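Local coordinates for protein alpha-1,2-mannosyltransferase (Ktr4), putative (Neosartorya fumigata, PDB 7BOP) that belongs to the fungal mannosyltransferases of the GT-A clan and holds guanosine-5'-diphosphate and a manganese ion in its nucleotide pocket, at residues E79-I84 with K115-A120; R92-K97 with D204-R209; N252-W257 with P377-H382. All coordinates share one frame; numbering follows the deposited sequence.

Contact 1: E79-I84 with K115-A120; sequences ELEDLI and KKRTQA. With GDP (guanosine-5'-diphosphate), chain H.
Ile84 and Thr118 mark the closest approach of the two segments, their CA atoms 6.5 Å apart, and the packed part of the contact gathers around them. The short helical segments run almost parallel, with 12° between their directions, but their axes stay 10.3 Å apart, and the side chains of Leu80, Leu83, Ile84, Arg117 and Thr118 fill the interval. Ile84 sends CD1 across to the backbone of the other helix, 3.4 Å from Arg117 O. The methyl of Thr118 is shared by two leucines: CG2 lies 3.9 Å from Leu80 CD1 and 3.8 Å from Leu83 CD2. Threonine suits this place because its two branches divide the work, CG2 turned to the leucines while OG1 bonds to Phe114 O, one turn back, and to the hydroxyl of Tyr128.

Toward solvent the packing gives way to charge. Arg117 bends at chi2 and chi3, folding its stem against Leu80 and Ile84 so that the guanidinium comes to Glu81. NH1 gives a nearly straight bond of 2.9 Å to Glu81 OE1, 170° at the hydrogen. This is the sole hydrogen bond of the salt bridge, and NH2 stays farther from OE2; the carboxylate lies at the guanidinium's edge, with the two planes 36° apart. Ile84 CG1 covers one guanidinium face, 3.8 Å from Arg117 NH2; a long arginine can thus be apolar along its stem and charged at its end.

At the N-cap of helix 80-98, Glu79 OE1 accepts a 2.6 Å hydrogen bond from O2' of GDP, while OE2 pairs with Arg76. Helices packed side by side against the parallel strands of a mixed sheet, with the nucleotide at the start of one, are characteristic of the Rossmann-like GT-A fold.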
loop_
_atom_site.group_PDB
_atom_site.type_symbol
_atom_site.label_atom_id
_atom_site.label_comp_id
_atom_site.label_asym_id
_atom_site.label_seq_id
_atom_site.Cartn_x
_atom_site.Cartn_y
_atom_site.Cartn_z
ATOM N N GLU A 79 -1.877 18.837 -5.752
ATOM C CA GLU A 79 -2.205 17.598 -6.476
ATOM C C GLU A 79 -3.703 17.436 -6.746
ATOM O O GLU A 79 -4.143 16.370 -7.180
ATOM C CB GLU A 79 -1.669 16.384 -5.694
ATOM C CG GLU A 79 -0.157 16.412 -5.520
ATOM C CD GLU A 79 0.364 15.349 -4.570
ATOM O OE1 GLU A 79 -0.166 15.200 -3.445
ATOM O OE2 GLU A 79 1.346 14.686 -4.937
ATOM N N LEU A 80 -4.477 18.505 -6.546
ATOM C CA LEU A 80 -5.925 18.452 -6.662
ATOM C C LEU A 80 -6.417 17.877 -7.984
ATOM O O LEU A 80 -7.255 16.974 -7.986
ATOM C CB LEU A 80 -6.526 19.853 -6.440
ATOM C CG LEU A 80 -8.041 20.005 -6.553
ATOM C CD1 LEU A 80 -8.772 19.028 -5.647
ATOM C CD2 LEU A 80 -8.426 21.442 -6.228
ATOM N N GLU A 81 -5.915 18.381 -9.106
ATOM C CA GLU A 81 -6.392 17.892 -10.410
ATOM C C GLU A 81 -6.152 16.382 -10.590
ATOM O O GLU A 81 -7.025 15.665 -11.077
ATOM C CB GLU A 81 -5.769 18.678 -11.575
ATOM C CG GLU A 81 -6.202 20.140 -11.668
ATOM C CD GLU A 81 -7.697 20.341 -11.886
ATOM O OE1 GLU A 81 -8.184 21.452 -11.580
ATOM O OE2 GLU A 81 -8.398 19.405 -12.350
ATOM N N ASP A 82 -4.978 15.913 -10.187
ATOM C CA ASP A 82 -4.668 14.477 -10.253
ATOM C C ASP A 82 -5.519 13.666 -9.269
ATOM O O ASP A 82 -5.925 12.547 -9.589
ATOM C CB ASP A 82 -3.181 14.233 -10.001
ATOM C CG ASP A 82 -2.300 14.691 -11.165
ATOM O OD1 ASP A 82 -2.784 14.795 -12.302
ATOM O OD2 ASP A 82 -1.103 14.924 -10.938
ATOM N N LEU A 83 -5.785 14.223 -8.087
ATOM C CA LEU A 83 -6.703 13.589 -7.135
ATOM C C LEU A 83 -8.102 13.436 -7.740
ATOM O O LEU A 83 -8.703 12.358 -7.674
ATOM C CB LEU A 83 -6.768 14.373 -5.813
ATOM C CG LEU A 83 -7.721 13.815 -4.743
ATOM C CD1 LEU A 83 -7.281 12.436 -4.267
ATOM C CD2 LEU A 83 -7.820 14.763 -3.569
ATOM N N ILE A 84 -8.609 14.499 -8.358
ATOM C CA ILE A 84 -9.935 14.462 -9.001
ATOM C C ILE A 84 -10.030 13.351 -10.075
ATOM O O ILE A 84 -11.026 12.633 -10.117
ATOM C CB ILE A 84 -10.329 15.843 -9.610
ATOM C CG1 ILE A 84 -10.473 16.934 -8.528
ATOM C CG2 ILE A 84 -11.601 15.745 -10.449
ATOM C CD1 ILE A 84 -11.478 16.675 -7.432
ATOM N N LYS A 115 -11.641 21.543 -1.071
ATOM C CA LYS A 115 -12.845 20.994 -0.449
ATOM C C LYS A 115 -14.034 20.965 -1.406
ATOM O O LYS A 115 -14.756 19.971 -1.458
ATOM C CB LYS A 115 -13.218 21.768 0.815
ATOM C CG LYS A 115 -12.202 21.641 1.928
ATOM C CD LYS A 115 -12.486 22.620 3.050
ATOM C CE LYS A 115 -11.369 22.590 4.068
ATOM N NZ LYS A 115 -11.666 23.496 5.203
ATOM N N LYS A 116 -14.229 22.043 -2.161
ATOM C CA LYS A 116 -15.362 22.142 -3.086
ATOM C C LYS A 116 -15.236 21.148 -4.244
ATOM O O LYS A 116 -16.190 20.448 -4.577
ATOM C CB LYS A 116 -15.497 23.577 -3.628
ATOM C CG LYS A 116 -16.477 23.752 -4.787
ATOM C CD LYS A 116 -16.566 25.206 -5.245
ATOM C CE LYS A 116 -17.469 26.044 -4.347
ATOM N NZ LYS A 116 -18.906 25.645 -4.434
ATOM N N ARG A 117 -14.059 21.110 -4.859
ATOM C CA ARG A 117 -13.816 20.252 -6.011
ATOM C C ARG A 117 -13.908 18.757 -5.655
ATOM O O ARG A 117 -14.471 17.985 -6.415
ATOM C CB ARG A 117 -12.454 20.566 -6.628
ATOM C CG ARG A 117 -12.351 21.947 -7.266
ATOM C CD ARG A 117 -13.119 22.044 -8.563
ATOM N NE ARG A 117 -12.851 20.925 -9.465
ATOM C CZ ARG A 117 -11.733 20.748 -10.168
ATOM N NH1 ARG A 117 -10.712 21.607 -10.094
ATOM N NH2 ARG A 117 -11.630 19.680 -10.951
ATOM N N THR A 118 -13.369 18.367 -4.500
ATOM C CA THR A 118 -13.420 16.963 -4.059
ATOM C C THR A 118 -14.839 16.493 -3.710
ATOM O O THR A 118 -15.280 15.442 -4.184
ATOM C CB THR A 118 -12.456 16.687 -2.881
ATOM O OG1 THR A 118 -12.677 17.617 -1.808
ATOM C CG2 THR A 118 -11.011 16.781 -3.345
ATOM N N GLN A 119 -15.569 17.277 -2.918
ATOM C CA GLN A 119 -16.952 16.929 -2.549
ATOM C C GLN A 119 -17.879 16.867 -3.771
ATOM O O GLN A 119 -18.820 16.080 -3.789
ATOM C CB GLN A 119 -17.494 17.896 -1.473
ATOM C CG GLN A 119 -18.878 17.567 -0.924
ATOM C CD GLN A 119 -18.953 16.231 -0.197
ATOM O OE1 GLN A 119 -18.631 16.138 0.984
ATOM N NE2 GLN A 119 -19.415 15.193 -0.895
ATOM N N ALA A 120 -17.580 17.651 -4.808
ATOM C CA ALA A 120 -18.319 17.609 -6.075
ATOM C C ALA A 120 -18.209 16.282 -6.848
ATOM O O ALA A 120 -19.044 16.001 -7.702
ATOM C CB ALA A 120 -17.884 18.767 -6.973
HETATM P PB GDP H . 5.491 8.104 -4.853
HETATM O O1B GDP H . 6.164 8.727 -6.041
HETATM O O2B GDP H . 4.081 7.557 -5.139
HETATM O O3B GDP H . 6.346 7.160 -4.031
HETATM O O3A GDP H . 5.314 9.403 -3.890
HETATM P PA GDP H . 4.097 10.475 -3.951
HETATM O O1A GDP H . 4.646 11.853 -4.230
HETATM O O2A GDP H . 2.961 9.875 -4.809
HETATM O "O5'" GDP H . 3.735 10.440 -2.384
HETATM C "C5'" GDP H . 3.030 9.338 -1.811
HETATM C "C4'" GDP H . 1.699 9.811 -1.233
HETATM O "O4'" GDP H . 1.951 10.743 -0.177
HETATM C "C3'" GDP H . 0.816 10.565 -2.218
HETATM O "O3'" GDP H . -0.550 10.318 -1.845
HETATM C "C2'" GDP H . 1.201 12.024 -2.037
HETATM O "O2'" GDP H . 0.128 12.909 -2.358
HETATM C "C1'" GDP H . 1.555 12.065 -0.554
HETATM N N9 GDP H . 2.633 12.983 -0.113
HETATM C C8 GDP H . 3.977 12.893 -0.320
HETATM N N7 GDP H . 4.618 13.909 0.306
HETATM C C5 GDP H . 3.687 14.656 0.932
HETATM C C6 GDP H . 3.667 15.872 1.774
HETATM O O6 GDP H . 4.738 16.443 2.036
HETATM N N1 GDP H . 2.483 16.326 2.239
HETATM C C2 GDP H . 1.313 15.695 1.962
HETATM N N2 GDP H . 0.139 16.182 2.440
HETATM N N3 GDP H . 1.262 14.583 1.187
HETATM C C4 GDP H . 2.388 14.034 0.666
#

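Contact 2: R92-K97 with D204-R209; sequences RTWNSK and DYDVFR
Trp94 meets Tyr205, and Lys97 meets Asp204, through the polar bonds of this contact. The indole NE1 of Trp94 donates to Tyr205 O at 2.9 Å, with 159° at the hydrogen; the oxygen lies practically in the ring plane, which fixes how the indole is turned. Lys97 curls back at chi3 and chi4, and its NZ reaches Asp204 OD1 at 3.0 Å in a salt bridge. The same ammonium also donates to two backbone oxygens. Three acceptors, Asp204 OD1, Thr93 O and Val203 O, thus hold it; Asp204 OD2 pairs separately with Lys354.

Apolar contacts lie along the benzo side of the indole. Trp94 CZ2 meets Val207 CG2 at 3.8 Å, and Trp94 CH2 comes 3.7 Å from Phe208 CE2. The planes of these two aromatic rings are steeply inclined, at 74°. Tryptophan suits the spot by combining a buried donor with a wide hydrocarbon surface.

Capping completes the second segment. Asp206 is an N-cap: its OD1 accepts from Arg209 N at 3.2 Å and more weakly from Phe208 N, and OD2 takes the hydroxyls of Tyr57 and Tyr100.

The contact joins the later part of helix 80-98 to the beginning of helix 207-213. On the beta-sheet, Trp94 touches Leu71 of strand 69-74, while Val207 and Phe208 both touch Trp191 of the neighbouring strand 189-192.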
loop_
_atom_site.group_PDB
_atom_site.type_symbol
_atom_site.label_atom_id
_atom_site.label_comp_id
_atom_site.label_asym_id
_atom_site.label_seq_id
_atom_site.Cartn_x
_atom_site.Cartn_y
_atom_site.Cartn_z
ATOM N N ARG A 92 -16.624 5.872 -10.228
ATOM C CA ARG A 92 -17.275 5.201 -11.354
ATOM C C ARG A 92 -17.229 3.683 -11.210
ATOM O O ARG A 92 -18.231 3.004 -11.452
ATOM C CB ARG A 92 -16.621 5.595 -12.687
ATOM C CG ARG A 92 -17.352 5.060 -13.915
ATOM C CD ARG A 92 -16.593 5.317 -15.212
ATOM N NE ARG A 92 -15.319 4.586 -15.261
ATOM C CZ ARG A 92 -14.103 5.102 -15.055
ATOM N NH1 ARG A 92 -13.924 6.397 -14.781
ATOM N NH2 ARG A 92 -13.034 4.300 -15.125
ATOM N N THR A 93 -16.067 3.153 -10.828
ATOM C CA THR A 93 -15.909 1.709 -10.762
ATOM C C THR A 93 -16.495 1.067 -9.517
ATOM O O THR A 93 -16.835 -0.111 -9.557
ATOM C CB THR A 93 -14.435 1.284 -10.882
ATOM O OG1 THR A 93 -13.663 1.854 -9.825
ATOM C CG2 THR A 93 -13.879 1.681 -12.250
ATOM N N TRP A 94 -16.599 1.819 -8.424
ATOM C CA TRP A 94 -16.949 1.237 -7.125
ATOM C C TRP A 94 -17.791 2.141 -6.210
ATOM O O TRP A 94 -18.918 1.782 -5.865
ATOM C CB TRP A 94 -15.677 0.789 -6.382
ATOM C CG TRP A 94 -15.989 0.014 -5.149
ATOM C CD1 TRP A 94 -16.483 -1.237 -5.087
ATOM C CD2 TRP A 94 -15.880 0.471 -3.803
ATOM N NE1 TRP A 94 -16.675 -1.616 -3.778
ATOM C CE2 TRP A 94 -16.306 -0.583 -2.968
ATOM C CE3 TRP A 94 -15.438 1.661 -3.217
ATOM C CZ2 TRP A 94 -16.320 -0.478 -1.578
ATOM C CZ3 TRP A 94 -15.446 1.762 -1.832
ATOM C CH2 TRP A 94 -15.894 0.698 -1.030
ATOM N N ASN A 95 -17.260 3.289 -5.798
ATOM C CA ASN A 95 -17.872 4.011 -4.680
ATOM C C ASN A 95 -19.205 4.729 -4.991
ATOM O O ASN A 95 -19.929 5.086 -4.049
ATOM C CB ASN A 95 -16.899 4.983 -4.027
ATOM C CG ASN A 95 -17.267 5.284 -2.579
ATOM O OD1 ASN A 95 -17.558 4.375 -1.804
ATOM N ND2 ASN A 95 -17.236 6.547 -2.204
ATOM N N SER A 96 -19.549 4.930 -6.265
ATOM C CA SER A 96 -20.867 5.505 -6.581
ATOM C C SER A 96 -21.992 4.572 -6.144
ATOM O O SER A 96 -23.098 5.029 -5.908
ATOM C CB SER A 96 -21.005 5.842 -8.057
ATOM O OG SER A 96 -20.932 4.679 -8.833
ATOM N N LYS A 97 -21.697 3.275 -6.022
ATOM C CA LYS A 97 -22.675 2.287 -5.575
ATOM C C LYS A 97 -22.678 2.085 -4.058
ATOM O O LYS A 97 -23.721 1.812 -3.466
ATOM C CB LYS A 97 -22.414 0.945 -6.266
ATOM C CG LYS A 97 -22.441 1.014 -7.786
ATOM C CD LYS A 97 -21.855 -0.240 -8.419
ATOM C CE LYS A 97 -20.336 -0.325 -8.239
ATOM N NZ LYS A 97 -19.691 -1.015 -9.383
ATOM N N ASP A 204 -18.297 -5.003 -8.049
ATOM C CA ASP A 204 -19.720 -5.057 -7.711
ATOM C C ASP A 204 -20.019 -5.681 -6.353
ATOM O O ASP A 204 -21.126 -6.157 -6.126
ATOM C CB ASP A 204 -20.463 -5.791 -8.837
ATOM C CG ASP A 204 -20.474 -4.999 -10.125
ATOM O OD1 ASP A 204 -20.691 -3.780 -10.057
ATOM O OD2 ASP A 204 -20.251 -5.586 -11.194
ATOM N N TYR A 205 -19.033 -5.677 -5.458
ATOM C CA TYR A 205 -19.229 -6.088 -4.075
ATOM C C TYR A 205 -18.519 -5.116 -3.143
ATOM O O TYR A 205 -17.584 -4.403 -3.548
ATOM C CB TYR A 205 -18.760 -7.534 -3.850
ATOM C CG TYR A 205 -17.277 -7.754 -4.100
ATOM C CD1 TYR A 205 -16.788 -7.985 -5.394
ATOM C CD2 TYR A 205 -16.361 -7.707 -3.049
ATOM C CE1 TYR A 205 -15.418 -8.174 -5.630
ATOM C CE2 TYR A 205 -14.993 -7.891 -3.274
ATOM C CZ TYR A 205 -14.526 -8.121 -4.573
ATOM O OH TYR A 205 -13.166 -8.302 -4.785
ATOM N N ASP A 206 -18.969 -5.093 -1.894
ATOM C CA ASP A 206 -18.406 -4.233 -0.876
ATOM C C ASP A 206 -17.062 -4.831 -0.408
ATOM O O ASP A 206 -17.040 -5.805 0.346
ATOM C CB ASP A 206 -19.398 -4.099 0.282
ATOM C CG ASP A 206 -18.931 -3.153 1.363
ATOM O OD1 ASP A 206 -17.705 -2.901 1.466
ATOM O OD2 ASP A 206 -19.800 -2.668 2.141
ATOM N N VAL A 207 -15.959 -4.234 -0.851
ATOM C CA VAL A 207 -14.625 -4.790 -0.569
ATOM C C VAL A 207 -14.305 -4.743 0.914
ATOM O O VAL A 207 -13.594 -5.605 1.419
ATOM C CB VAL A 207 -13.489 -4.107 -1.372
ATOM C CG1 VAL A 207 -13.749 -4.213 -2.872
ATOM C CG2 VAL A 207 -13.280 -2.662 -0.950
ATOM N N PHE A 208 -14.840 -3.748 1.617
ATOM C CA PHE A 208 -14.592 -3.631 3.049
ATOM C C PHE A 208 -15.246 -4.761 3.830
ATOM O O PHE A 208 -14.611 -5.369 4.695
ATOM C CB PHE A 208 -15.058 -2.275 3.588
ATOM C CG PHE A 208 -14.220 -1.115 3.144
ATOM C CD1 PHE A 208 -12.843 -1.087 3.390
ATOM C CD2 PHE A 208 -14.806 -0.009 2.532
ATOM C CE1 PHE A 208 -12.073 0.007 3.015
ATOM C CE2 PHE A 208 -14.034 1.090 2.156
ATOM C CZ PHE A 208 -12.666 1.101 2.404
ATOM N N ARG A 209 -16.497 -5.068 3.512
ATOM C CA ARG A 209 -17.189 -6.172 4.173
ATOM C C ARG A 209 -16.713 -7.531 3.675
ATOM O O ARG A 209 -16.781 -8.509 4.410
ATOM C CB ARG A 209 -18.697 -6.016 4.048
ATOM C CG ARG A 209 -19.171 -4.754 4.753
ATOM C CD ARG A 209 -20.681 -4.699 4.871
ATOM N NE ARG A 209 -21.199 -5.699 5.810
ATOM C CZ ARG A 209 -22.493 -5.865 6.118
ATOM N NH1 ARG A 209 -23.433 -5.102 5.559
ATOM N NH2 ARG A 209 -22.846 -6.811 6.986
#

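Contact 3: N252-W257 with P377-H382; sequences NNMMGW and PSYFKH
The Trp257 ring receives the edge of Tyr379 on one face in a T-shaped stack, planes at 76° and centroids 4.8 Å apart. Tyr379 CD1 sits 3.4 Å above the indole plane, and CB adds a CH-pi contact over the five-membered ring. Ser378 OG lies at the indole edge, near CD1. The edge of Tyr379 also meets sulfur: Met254 SD is 3.8 Å from Tyr379 CE1, a Met-aromatic contact, and its extended chain carries CE on to 3.5 Å from Tyr379 OH. His382 lays one ring face against the Gly256 peptide, with CG 3.8 Å from Gly256 C; a glycine lets the imidazole come this near the backbone.

Two waters complete the seam. One accepts from Trp257 N and donates to His382 O, tying the short helix 255-258 to the end of helix 376-382. The other donates to Trp257 O at 2.8 Å and is hydrogen-bonded to Ser378 OG, which also bonds to Asp260. Aromatic and sulfur surfaces therefore make the direct fit, while water bridges the polar groups, backbone to backbone in one case and backbone to serine hydroxyl in the other.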
loop_
_atom_site.group_PDB
_atom_site.type_symbol
_atom_site.label_atom_id
_atom_site.label_comp_id
_atom_site.label_asym_id
_atom_site.label_seq_id
_atom_site.Cartn_x
_atom_site.Cartn_y
_atom_site.Cartn_z
ATOM N N ASN A 252 2.028 -18.542 10.566
ATOM C CA ASN A 252 1.815 -18.460 9.122
ATOM C C ASN A 252 2.459 -17.170 8.594
ATOM O O ASN A 252 1.773 -16.196 8.232
ATOM C CB ASN A 252 0.320 -18.533 8.793
ATOM C CG ASN A 252 0.046 -18.866 7.342
ATOM O OD1 ASN A 252 0.952 -19.154 6.558
ATOM N ND2 ASN A 252 -1.220 -18.813 6.973
ATOM N N ASN A 253 3.788 -17.196 8.543
ATOM C CA ASN A 253 4.599 -16.034 8.223
ATOM C C ASN A 253 5.139 -16.118 6.798
ATOM O O ASN A 253 5.084 -17.171 6.164
ATOM C CB ASN A 253 5.729 -15.858 9.256
ATOM C CG ASN A 253 6.795 -16.951 9.186
ATOM O OD1 ASN A 253 7.454 -17.140 8.161
ATOM N ND2 ASN A 253 6.983 -17.654 10.289
ATOM N N MET A 254 5.672 -15.001 6.317
ATOM C CA MET A 254 6.191 -14.901 4.961
ATOM C C MET A 254 7.724 -14.844 4.931
ATOM O O MET A 254 8.305 -14.196 4.053
ATOM C CB MET A 254 5.618 -13.647 4.286
ATOM C CG MET A 254 4.098 -13.571 4.266
ATOM S SD MET A 254 3.560 -12.007 3.539
ATOM C CE MET A 254 1.808 -12.053 3.919
ATOM N N MET A 255 8.389 -15.550 5.845
ATOM C CA MET A 255 9.860 -15.506 5.915
ATOM C C MET A 255 10.521 -15.880 4.585
ATOM O O MET A 255 11.478 -15.241 4.186
ATOM C CB MET A 255 10.385 -16.423 7.037
ATOM C CG MET A 255 11.847 -16.199 7.419
ATOM S SD MET A 255 12.167 -14.569 8.131
ATOM C CE MET A 255 11.291 -14.709 9.697
ATOM N N GLY A 256 9.989 -16.896 3.901
ATOM C CA GLY A 256 10.499 -17.333 2.597
ATOM C C GLY A 256 10.482 -16.239 1.548
ATOM O O GLY A 256 11.430 -16.078 0.800
ATOM N N TRP A 257 9.393 -15.485 1.489
ATOM C CA TRP A 257 9.296 -14.347 0.575
ATOM C C TRP A 257 10.202 -13.201 0.999
ATOM O O TRP A 257 10.908 -12.617 0.161
ATOM C CB TRP A 257 7.844 -13.870 0.490
ATOM C CG TRP A 257 7.620 -12.640 -0.327
ATOM C CD1 TRP A 257 7.912 -12.459 -1.654
ATOM C CD2 TRP A 257 6.998 -11.439 0.119
ATOM N NE1 TRP A 257 7.523 -11.197 -2.058
ATOM C CE2 TRP A 257 6.968 -10.548 -0.983
ATOM C CE3 TRP A 257 6.460 -11.021 1.346
ATOM C CZ2 TRP A 257 6.426 -9.271 -0.888
ATOM C CZ3 TRP A 257 5.921 -9.744 1.435
ATOM C CH2 TRP A 257 5.909 -8.887 0.326
ATOM N N PRO A 377 6.246 -13.496 -8.884
ATOM C CA PRO A 377 6.635 -14.908 -8.985
ATOM C C PRO A 377 7.215 -15.473 -7.681
ATOM O O PRO A 377 6.958 -16.638 -7.345
ATOM C CB PRO A 377 7.676 -14.905 -10.115
ATOM C CG PRO A 377 7.312 -13.737 -10.949
ATOM C CD PRO A 377 6.891 -12.693 -9.941
ATOM N N SER A 378 7.941 -14.646 -6.931
ATOM C CA SER A 378 8.407 -15.044 -5.610
ATOM C C SER A 378 7.259 -15.090 -4.592
ATOM O O SER A 378 7.143 -16.048 -3.826
ATOM C CB SER A 378 9.491 -14.095 -5.117
ATOM O OG SER A 378 9.846 -14.404 -3.792
ATOM N N TYR A 379 6.423 -14.055 -4.575
ATOM C CA TYR A 379 5.309 -14.016 -3.619
ATOM C C TYR A 379 4.322 -15.182 -3.818
ATOM O O TYR A 379 3.883 -15.810 -2.849
ATOM C CB TYR A 379 4.566 -12.679 -3.682
ATOM C CG TYR A 379 3.546 -12.559 -2.570
ATOM C CD1 TYR A 379 3.955 -12.324 -1.269
ATOM C CD2 TYR A 379 2.182 -12.706 -2.810
ATOM C CE1 TYR A 379 3.048 -12.215 -0.231
ATOM C CE2 TYR A 379 1.254 -12.596 -1.772
ATOM C CZ TYR A 379 1.693 -12.354 -0.485
ATOM O OH TYR A 379 0.801 -12.245 0.556
ATOM N N PHE A 380 4.009 -15.477 -5.076
ATOM C CA PHE A 380 3.088 -16.555 -5.405
ATOM C C PHE A 380 3.667 -17.934 -5.077
ATOM O O PHE A 380 2.927 -18.818 -4.670
ATOM C CB PHE A 380 2.668 -16.487 -6.881
ATOM C CG PHE A 380 1.829 -15.280 -7.239
ATOM C CD1 PHE A 380 1.208 -14.479 -6.268
ATOM C CD2 PHE A 380 1.625 -14.967 -8.575
ATOM C CE1 PHE A 380 0.433 -13.392 -6.637
ATOM C CE2 PHE A 380 0.845 -13.888 -8.944
ATOM C CZ PHE A 380 0.243 -13.100 -7.973
ATOM N N LYS A 381 4.978 -18.100 -5.231
ATOM C CA LYS A 381 5.643 -19.347 -4.838
ATOM C C LYS A 381 5.672 -19.522 -3.319
ATOM O O LYS A 381 5.305 -20.584 -2.800
ATOM C CB LYS A 381 7.072 -19.396 -5.397
ATOM C CG LYS A 381 7.892 -20.592 -4.933
ATOM C CD LYS A 381 9.221 -20.642 -5.666
ATOM C CE LYS A 381 10.132 -21.711 -5.081
ATOM N NZ LYS A 381 11.392 -21.786 -5.871
ATOM N N HIS A 382 6.113 -18.486 -2.609
ATOM C CA HIS A 382 6.374 -18.595 -1.165
ATOM C C HIS A 382 5.157 -18.380 -0.279
ATOM O O HIS A 382 5.146 -18.839 0.862
ATOM C CB HIS A 382 7.478 -17.625 -0.763
ATOM C CG HIS A 382 8.803 -17.996 -1.330
ATOM N ND1 HIS A 382 9.493 -19.107 -0.901
ATOM C CD2 HIS A 382 9.535 -17.454 -2.328
ATOM C CE1 HIS A 382 10.608 -19.224 -1.601
ATOM N NE2 HIS A 382 10.655 -18.236 -2.477
HETATM O O HOH W 1 7.069 -17.305 2.750
HETATM O O HOH W 2 10.956 -12.208 -2.658
#

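In the fold
All three contacts are largely buried, with partly exposed residues at their margins, yet they differ in chemistry. Contacts 1 and 2 share helix 80-98, their centres about 20 Å apart, and lie near its two ends, where it packs beside strands 69-74 and 102-106; each combines aliphatic or aromatic packing with one salt bridge toward the outside. Only contact 1 includes a residue of the GDP pocket. Contact 3 lies about 38 Å from contact 1, centre to centre, on the opposite side of the chain's centre, where the C-terminal helix 376-382 packs near strands 218-224 and 333-335. There aromatic rings, a thioether and bridging waters take the place of ion pairs.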